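Local coordinates for calcium uptake protein 3, mitochondrial (Homo sapiens, PDB 6AGI), which senses calcium through its EF-hands and regulates the mitochondrial calcium uniporter, in a disulfide-linked heterodimer with MICU1, at residues E92-F95 against L96-I99; A223-N226 against F227-Y231; Q301-N304 against N305-D308. One frame throughout, in Å; residues are numbered along the deposited sequence.

Contact 1 of 3, residues E92-F95 against L96-I99; sequences EYLF and LLCI
The rings of Y93 and F95 each carry a methyl group over one face, supplied by the residue four places on: L97 CD1 for the tyrosine and I99 CD1 for the phenylalanine. Both are CH-pi contacts of the i to i+4 kind along the buried alpha-helix 90-101, whose successor, helix 104-114, leads into the first EF-hand loop. L97 CD1 stands 3.8 Å from the centroid of the Y93 ring and leans toward the phenolic rim, so its closest atom there is Y93 CZ. I99 CD1, 3.9 Å from the centroid of the F95 ring, lies nearer its CE2 and CZ side. F95 has CG anti to the backbone N (chi1 -179°), which lays the ring along the helix surface toward I99.

Branched aliphatic residues suit these places because one terminal methyl can reach an aromatic face while the rest of the side chain packs elsewhere. The F95 ring also forms a T-shaped pair with that of F127 on helix 124-138, while L96 and I99 press on F233 of helix 227-250, and Y93 and L96 meet F38 of helix 35-43. Another flank belongs to the dimer, where L94 and F95 pack on A319 and M315 of the second subunit. E92, the one acidic residue of these two mostly apolar turns, has OE1 hydrogen-bonded to T210 OG1. Four successive backbone bonds hold the spacing, and in the straightest of them L97 N donates to Y93 O over 2.9 Å with an angle of 179° at the hydrogen.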
loop_
_atom_site.group_PDB
_atom_site.type_symbol
_atom_site.label_atom_id
_atom_site.label_comp_id
_atom_site.label_asym_id
_atom_site.label_seq_id
_atom_site.Cartn_x
_atom_site.Cartn_y
_atom_site.Cartn_z
ATOM N N GLU B 92 -6.064 -21.506 8.672
ATOM C CA GLU B 92 -4.881 -21.211 9.456
ATOM C C GLU B 92 -3.681 -20.999 8.531
ATOM O O GLU B 92 -2.860 -20.092 8.737
ATOM C CB GLU B 92 -4.731 -22.396 10.408
ATOM C CG GLU B 92 -4.084 -22.271 11.714
ATOM C CD GLU B 92 -4.693 -23.295 12.673
ATOM O OE1 GLU B 92 -5.836 -23.087 13.147
ATOM O OE2 GLU B 92 -4.068 -24.366 12.861
ATOM N N TYR B 93 -3.585 -21.835 7.497
ATOM C CA TYR B 93 -2.653 -21.645 6.392
ATOM C C TYR B 93 -2.767 -20.246 5.804
ATOM O O TYR B 93 -1.756 -19.558 5.599
ATOM C CB TYR B 93 -2.971 -22.693 5.335
ATOM C CG TYR B 93 -2.251 -22.565 4.023
ATOM C CD1 TYR B 93 -0.875 -22.344 3.951
ATOM C CD2 TYR B 93 -2.972 -22.577 2.842
ATOM C CE1 TYR B 93 -0.242 -22.234 2.714
ATOM C CE2 TYR B 93 -2.361 -22.455 1.636
ATOM C CZ TYR B 93 -1.003 -22.288 1.561
ATOM O OH TYR B 93 -0.459 -22.169 0.301
ATOM N N LEU B 94 -3.999 -19.846 5.451
ATOM C CA LEU B 94 -4.243 -18.509 4.904
ATOM C C LEU B 94 -3.756 -17.424 5.859
ATOM O O LEU B 94 -3.064 -16.486 5.448
ATOM C CB LEU B 94 -5.729 -18.350 4.589
ATOM C CG LEU B 94 -6.268 -19.125 3.387
ATOM C CD1 LEU B 94 -7.603 -18.558 2.885
ATOM C CD2 LEU B 94 -5.192 -19.122 2.257
ATOM N N PHE B 95 -4.132 -17.529 7.137
ATOM C CA PHE B 95 -3.600 -16.648 8.177
ATOM C C PHE B 95 -2.075 -16.529 8.095
ATOM O O PHE B 95 -1.535 -15.419 7.992
ATOM C CB PHE B 95 -4.035 -17.182 9.540
ATOM C CG PHE B 95 -3.590 -16.359 10.722
ATOM C CD1 PHE B 95 -3.930 -15.021 10.830
ATOM C CD2 PHE B 95 -2.855 -16.942 11.750
ATOM C CE1 PHE B 95 -3.534 -14.272 11.948
ATOM C CE2 PHE B 95 -2.457 -16.204 12.849
ATOM C CZ PHE B 95 -2.800 -14.876 12.952
ATOM N N LEU B 96 -1.366 -17.672 8.110
ATOM C CA LEU B 96 0.097 -17.640 8.116
ATOM C C LEU B 96 0.670 -16.983 6.855
ATOM O O LEU B 96 1.572 -16.123 6.946
ATOM C CB LEU B 96 0.619 -19.062 8.261
ATOM C CG LEU B 96 0.187 -19.766 9.542
ATOM C CD1 LEU B 96 0.517 -21.274 9.537
ATOM C CD2 LEU B 96 0.894 -19.050 10.696
ATOM N N LEU B 97 0.143 -17.353 5.675
ATOM C CA LEU B 97 0.513 -16.668 4.440
ATOM C C LEU B 97 0.318 -15.175 4.534
ATOM O O LEU B 97 1.136 -14.391 4.015
ATOM C CB LEU B 97 -0.283 -17.172 3.242
ATOM C CG LEU B 97 0.020 -18.556 2.743
ATOM C CD1 LEU B 97 -0.941 -18.890 1.616
ATOM C CD2 LEU B 97 1.457 -18.501 2.298
ATOM N N CYS B 98 -0.823 -14.767 5.062
ATOM C CA CYS B 98 -1.097 -13.351 5.174
ATOM C C CYS B 98 -0.061 -12.654 6.055
ATOM O O CYS B 98 0.424 -11.563 5.706
ATOM C CB CYS B 98 -2.517 -13.187 5.698
ATOM S SG CYS B 98 -3.017 -11.531 6.130
ATOM N N ILE B 99 0.289 -13.272 7.201
ATOM C CA ILE B 99 1.339 -12.747 8.086
ATOM C C ILE B 99 2.635 -12.497 7.322
ATOM O O ILE B 99 3.283 -11.455 7.488
ATOM C CB ILE B 99 1.575 -13.676 9.285
ATOM C CG1 ILE B 99 0.425 -13.589 10.277
ATOM C CG2 ILE B 99 2.875 -13.339 9.975
ATOM C CD1 ILE B 99 0.544 -14.653 11.374
#

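Contact 2 of 3, residues A223-N226 against F227-Y231; sequences AELN and FEDFY
N226 stands at the N-cap of helix 227-250, its side-chain amide bonded to D229 N, so that an asparagine oxygen replaces a missing backbone acceptor. Its CB lies beside F227 N, the first amide of the helix. From there chi1 of 67° sets CG between the backbone N and the carbonyl carbon, a crowded position that brings the amide group beside the first backbone amides of the helix. N226 CG comes 3.3 Å from E228 OE1. N226 OD1 then accepts from D229 N at 2.9 Å, the donor standing 35° out of the carbonyl plane. N226 ND2, the other tip, is 2.8 Å from E228 OE1, but the poor angle makes this a near approach and not a hydrogen bond. Asparagine suits the place because its short chain can set an acceptor against an amide three residues on. If an alanine stood here, D229 N would probably lose its capping acceptor and the first turn would be held less firmly.

The backbone bond that follows, F230 N to N226 O, is weak at 3.3 Å. D229 turns its own OD1 to a salt bridge with R232 NH2, one turn further along.

L225 supplies the apolar half of the contact. Its backbone pairs with V122, the eighth residue of the first calcium loop, the position through which paired EF-hands are usually joined, and N226 leans on the calcium ligand M121. The leucine branches divide their work: L225 CD2 lies 3.7 Å from D229 CB, while L225 CD1 meets the edge of the F230 ring, 4.1 Å from F230 CD1.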
loop_
_atom_site.group_PDB
_atom_site.type_symbol
_atom_site.label_atom_id
_atom_site.label_comp_id
_atom_site.label_asym_id
_atom_site.label_seq_id
_atom_site.Cartn_x
_atom_site.Cartn_y
_atom_site.Cartn_z
ATOM N N ALA B 223 -7.138 -19.316 27.591
ATOM C CA ALA B 223 -6.114 -18.280 27.641
ATOM C C ALA B 223 -6.403 -17.195 26.603
ATOM O O ALA B 223 -7.065 -17.439 25.587
ATOM C CB ALA B 223 -4.727 -18.873 27.399
ATOM N N GLU B 224 -5.825 -16.007 26.818
ATOM C CA GLU B 224 -6.050 -14.899 25.901
ATOM C C GLU B 224 -4.732 -14.287 25.454
ATOM O O GLU B 224 -3.696 -14.432 26.112
ATOM C CB GLU B 224 -6.926 -13.800 26.530
ATOM C CG GLU B 224 -8.312 -14.238 26.979
ATOM C CD GLU B 224 -8.491 -14.077 28.482
ATOM O OE1 GLU B 224 -7.680 -13.342 29.105
ATOM O OE2 GLU B 224 -9.440 -14.681 29.039
ATOM N N LEU B 225 -4.800 -13.610 24.296
ATOM C CA LEU B 225 -3.647 -13.105 23.557
ATOM C C LEU B 225 -3.640 -11.584 23.587
ATOM O O LEU B 225 -4.593 -10.952 23.116
ATOM C CB LEU B 225 -3.688 -13.581 22.113
ATOM C CG LEU B 225 -3.010 -14.874 21.697
ATOM C CD1 LEU B 225 -3.093 -14.947 20.170
ATOM C CD2 LEU B 225 -1.564 -14.869 22.151
ATOM N N ASN B 226 -2.576 -10.995 24.130
ATOM C CA ASN B 226 -2.410 -9.547 24.080
ATOM C C ASN B 226 -1.652 -9.168 22.801
ATOM O O ASN B 226 -1.174 -10.030 22.054
ATOM C CB ASN B 226 -1.685 -9.045 25.331
ATOM C CG ASN B 226 -0.227 -9.519 25.401
ATOM O OD1 ASN B 226 0.216 -10.358 24.617
ATOM N ND2 ASN B 226 0.504 -9.005 26.371
ATOM N N PHE B 227 -1.515 -7.862 22.552
ATOM C CA PHE B 227 -0.833 -7.415 21.339
ATOM C C PHE B 227 0.626 -7.870 21.299
ATOM O O PHE B 227 1.170 -8.169 20.227
ATOM C CB PHE B 227 -0.881 -5.898 21.236
ATOM C CG PHE B 227 -0.149 -5.375 20.058
ATOM C CD1 PHE B 227 -0.320 -5.949 18.798
ATOM C CD2 PHE B 227 0.771 -4.344 20.218
ATOM C CE1 PHE B 227 0.398 -5.464 17.701
ATOM C CE2 PHE B 227 1.493 -3.854 19.140
ATOM C CZ PHE B 227 1.310 -4.407 17.880
ATOM N N GLU B 228 1.287 -7.902 22.452
ATOM C CA GLU B 228 2.714 -8.187 22.451
ATOM C C GLU B 228 2.997 -9.630 22.004
ATOM O O GLU B 228 3.886 -9.865 21.173
ATOM C CB GLU B 228 3.276 -7.854 23.832
ATOM C CG GLU B 228 3.261 -6.320 24.135
ATOM C CD GLU B 228 1.929 -5.765 24.737
ATOM O OE1 GLU B 228 1.148 -6.534 25.345
ATOM O OE2 GLU B 228 1.668 -4.540 24.606
ATOM N N ASP B 229 2.209 -10.605 22.480
ATOM C CA ASP B 229 2.430 -11.973 22.006
ATOM C C ASP B 229 2.104 -12.132 20.527
ATOM O O ASP B 229 2.836 -12.807 19.797
ATOM C CB ASP B 229 1.614 -12.997 22.801
ATOM C CG ASP B 229 1.775 -12.859 24.298
ATOM O OD1 ASP B 229 2.935 -12.778 24.754
ATOM O OD2 ASP B 229 0.753 -12.940 25.027
ATOM N N PHE B 230 1.029 -11.494 20.068
ATOM C CA PHE B 230 0.638 -11.520 18.658
ATOM C C PHE B 230 1.765 -11.000 17.772
ATOM O O PHE B 230 2.165 -11.649 16.792
ATOM C CB PHE B 230 -0.612 -10.651 18.546
ATOM C CG PHE B 230 -1.496 -10.923 17.371
ATOM C CD1 PHE B 230 -2.314 -12.052 17.343
ATOM C CD2 PHE B 230 -1.604 -9.984 16.349
ATOM C CE1 PHE B 230 -3.170 -12.282 16.275
ATOM C CE2 PHE B 230 -2.456 -10.197 15.288
ATOM C CZ PHE B 230 -3.241 -11.352 15.250
ATOM N N TYR B 231 2.287 -9.817 18.115
ATOM C CA TYR B 231 3.430 -9.252 17.422
ATOM C C TYR B 231 4.593 -10.224 17.426
ATOM O O TYR B 231 5.287 -10.382 16.412
ATOM C CB TYR B 231 3.842 -7.937 18.093
ATOM C CG TYR B 231 4.919 -7.162 17.368
ATOM C CD1 TYR B 231 6.243 -7.568 17.390
ATOM C CD2 TYR B 231 4.614 -5.994 16.699
ATOM C CE1 TYR B 231 7.226 -6.851 16.734
ATOM C CE2 TYR B 231 5.595 -5.266 16.030
ATOM C CZ TYR B 231 6.907 -5.712 16.063
ATOM O OH TYR B 231 7.890 -5.016 15.423
#

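Contact 3 of 3, residues Q301-N304 against N305-D308; sequences QFLN and NLED
F302 and L306 meet where F302 CZ touches L306 CD1 at 3.7 Å, the aliphatic chain crossing the aromatic one at a slant. The same methyl also serves L303, whose CD2 is 4.2 Å from L306 CD1; these two leucines lie side by side and point the same way. In L306 a chi1 of -159° and a chi2 of 72° together bring CD1 back to the preceding turn, and a leucine suits the spot because a single branch can touch both neighbours.

Around this apolar cluster the backbone turns a corner. N305 N donates to F302 O at 2.9 Å, the donor standing well above the carbonyl plane, and makes a weak second bond to Q301 O. L306 N reaches L303 O only weakly, at 3.5 Å. The bonds to F302 O and L303 O reach three residues back. N305 occupies the N-cap position of helix 306-312, though its side chain makes no capping bond.

Farther out, F302 forms T-shaped pairs with F309 and F340 and packs on V332 and T336 of helix 325-336. N304 ND2 is hydrogen-bonded to L100 O, just past contact 1. Round N304 and N305 the chain thus makes a tight bend between consecutive helices, passing from helix 293-304, the exiting helix of the degenerate second EF-hand, into helix 306-312.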
loop_
_atom_site.group_PDB
_atom_site.type_symbol
_atom_site.label_atom_id
_atom_site.label_comp_id
_atom_site.label_asym_id
_atom_site.label_seq_id
_atom_site.Cartn_x
_atom_site.Cartn_y
_atom_site.Cartn_z
ATOM N N GLN B 301 12.158 -7.122 4.718
ATOM C CA GLN B 301 11.355 -6.188 5.502
ATOM C C GLN B 301 10.989 -4.976 4.660
ATOM O O GLN B 301 9.824 -4.518 4.656
ATOM C CB GLN B 301 12.098 -5.788 6.775
ATOM C CG GLN B 301 11.816 -6.738 7.939
ATOM C CD GLN B 301 12.870 -6.686 9.025
ATOM O OE1 GLN B 301 13.742 -5.811 9.036
ATOM N NE2 GLN B 301 12.819 -7.656 9.931
ATOM N N PHE B 302 11.968 -4.470 3.904
ATOM C CA PHE B 302 11.719 -3.350 2.999
ATOM C C PHE B 302 10.663 -3.696 1.943
ATOM O O PHE B 302 9.777 -2.874 1.638
ATOM C CB PHE B 302 13.034 -2.951 2.340
ATOM C CG PHE B 302 12.866 -2.159 1.097
ATOM C CD1 PHE B 302 12.306 -0.890 1.142
ATOM C CD2 PHE B 302 13.204 -2.694 -0.126
ATOM C CE1 PHE B 302 12.125 -0.161 -0.018
ATOM C CE2 PHE B 302 13.013 -1.972 -1.287
ATOM C CZ PHE B 302 12.476 -0.705 -1.239
ATOM N N LEU B 303 10.695 -4.929 1.408
ATOM C CA LEU B 303 9.656 -5.292 0.439
ATOM C C LEU B 303 8.291 -5.308 1.081
ATOM O O LEU B 303 7.293 -5.031 0.403
ATOM C CB LEU B 303 9.889 -6.652 -0.215
ATOM C CG LEU B 303 10.996 -6.690 -1.243
ATOM C CD1 LEU B 303 11.050 -8.035 -1.971
ATOM C CD2 LEU B 303 10.843 -5.499 -2.173
ATOM N N ASN B 304 8.217 -5.584 2.382
ATOM C CA ASN B 304 6.880 -5.491 2.934
ATOM C C ASN B 304 6.484 -4.061 3.255
ATOM O O ASN B 304 5.293 -3.802 3.450
ATOM C CB ASN B 304 6.716 -6.412 4.146
ATOM C CG ASN B 304 6.515 -7.847 3.726
ATOM O OD1 ASN B 304 6.307 -8.124 2.553
ATOM N ND2 ASN B 304 6.548 -8.756 4.665
ATOM N N ASN B 305 7.427 -3.122 3.232
ATOM C CA ASN B 305 7.115 -1.710 3.433
ATOM C C ASN B 305 7.195 -0.941 2.107
ATOM O O ASN B 305 7.496 0.273 2.054
ATOM C CB ASN B 305 8.065 -1.135 4.471
ATOM C CG ASN B 305 7.502 -1.170 5.862
ATOM O OD1 ASN B 305 8.016 -1.879 6.741
ATOM N ND2 ASN B 305 6.417 -0.434 6.072
ATOM N N LEU B 306 6.942 -1.653 1.011
ATOM C CA LEU B 306 7.157 -1.039 -0.288
ATOM C C LEU B 306 6.275 0.180 -0.525
ATOM O O LEU B 306 6.687 1.082 -1.264
ATOM C CB LEU B 306 6.939 -2.060 -1.403
ATOM C CG LEU B 306 7.666 -1.575 -2.667
ATOM C CD1 LEU B 306 9.162 -1.711 -2.517
ATOM C CD2 LEU B 306 7.191 -2.317 -3.898
ATOM N N GLU B 307 5.066 0.159 0.028
ATOM C CA GLU B 307 4.116 1.248 -0.153
ATOM C C GLU B 307 4.744 2.527 0.348
ATOM O O GLU B 307 4.920 3.488 -0.401
ATOM C CB GLU B 307 2.819 0.962 0.606
ATOM C CG GLU B 307 1.875 0.014 -0.115
ATOM C CD GLU B 307 2.315 -1.433 -0.017
ATOM O OE1 GLU B 307 3.375 -1.693 0.591
ATOM O OE2 GLU B 307 1.601 -2.311 -0.547
ATOM N N ASP B 308 5.087 2.528 1.628
ATOM C CA ASP B 308 5.722 3.692 2.236
ATOM C C ASP B 308 6.879 4.158 1.366
ATOM O O ASP B 308 7.052 5.369 1.140
ATOM C CB ASP B 308 6.231 3.379 3.648
ATOM C CG ASP B 308 5.105 3.293 4.690
ATOM O OD1 ASP B 308 3.947 3.006 4.284
ATOM O OD2 ASP B 308 5.336 3.561 5.893
#

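Following the chain, contact 1 comes first, within helix 90-101; contact 2 opens helix 227-250, and contact 3 bends the chain between helices 293-304 and 306-312. Each is one continuous stretch, so none closes a long loop, and they follow in series without nesting or crossing. Contacts 1 and 2 nevertheless touch, F95 CZ lying 4.2 Å from F230 CZ, which joins helix 90-101 to the start of helix 227-250 close to the first calcium loop. Contact 3 touches neither, but its nearest atoms come within about 5 Å of contact 1, and N304 is tied to L100 beside it. Contacts 1 and 3 both reach the second subunit, whereas contact 2 stays within its own chain.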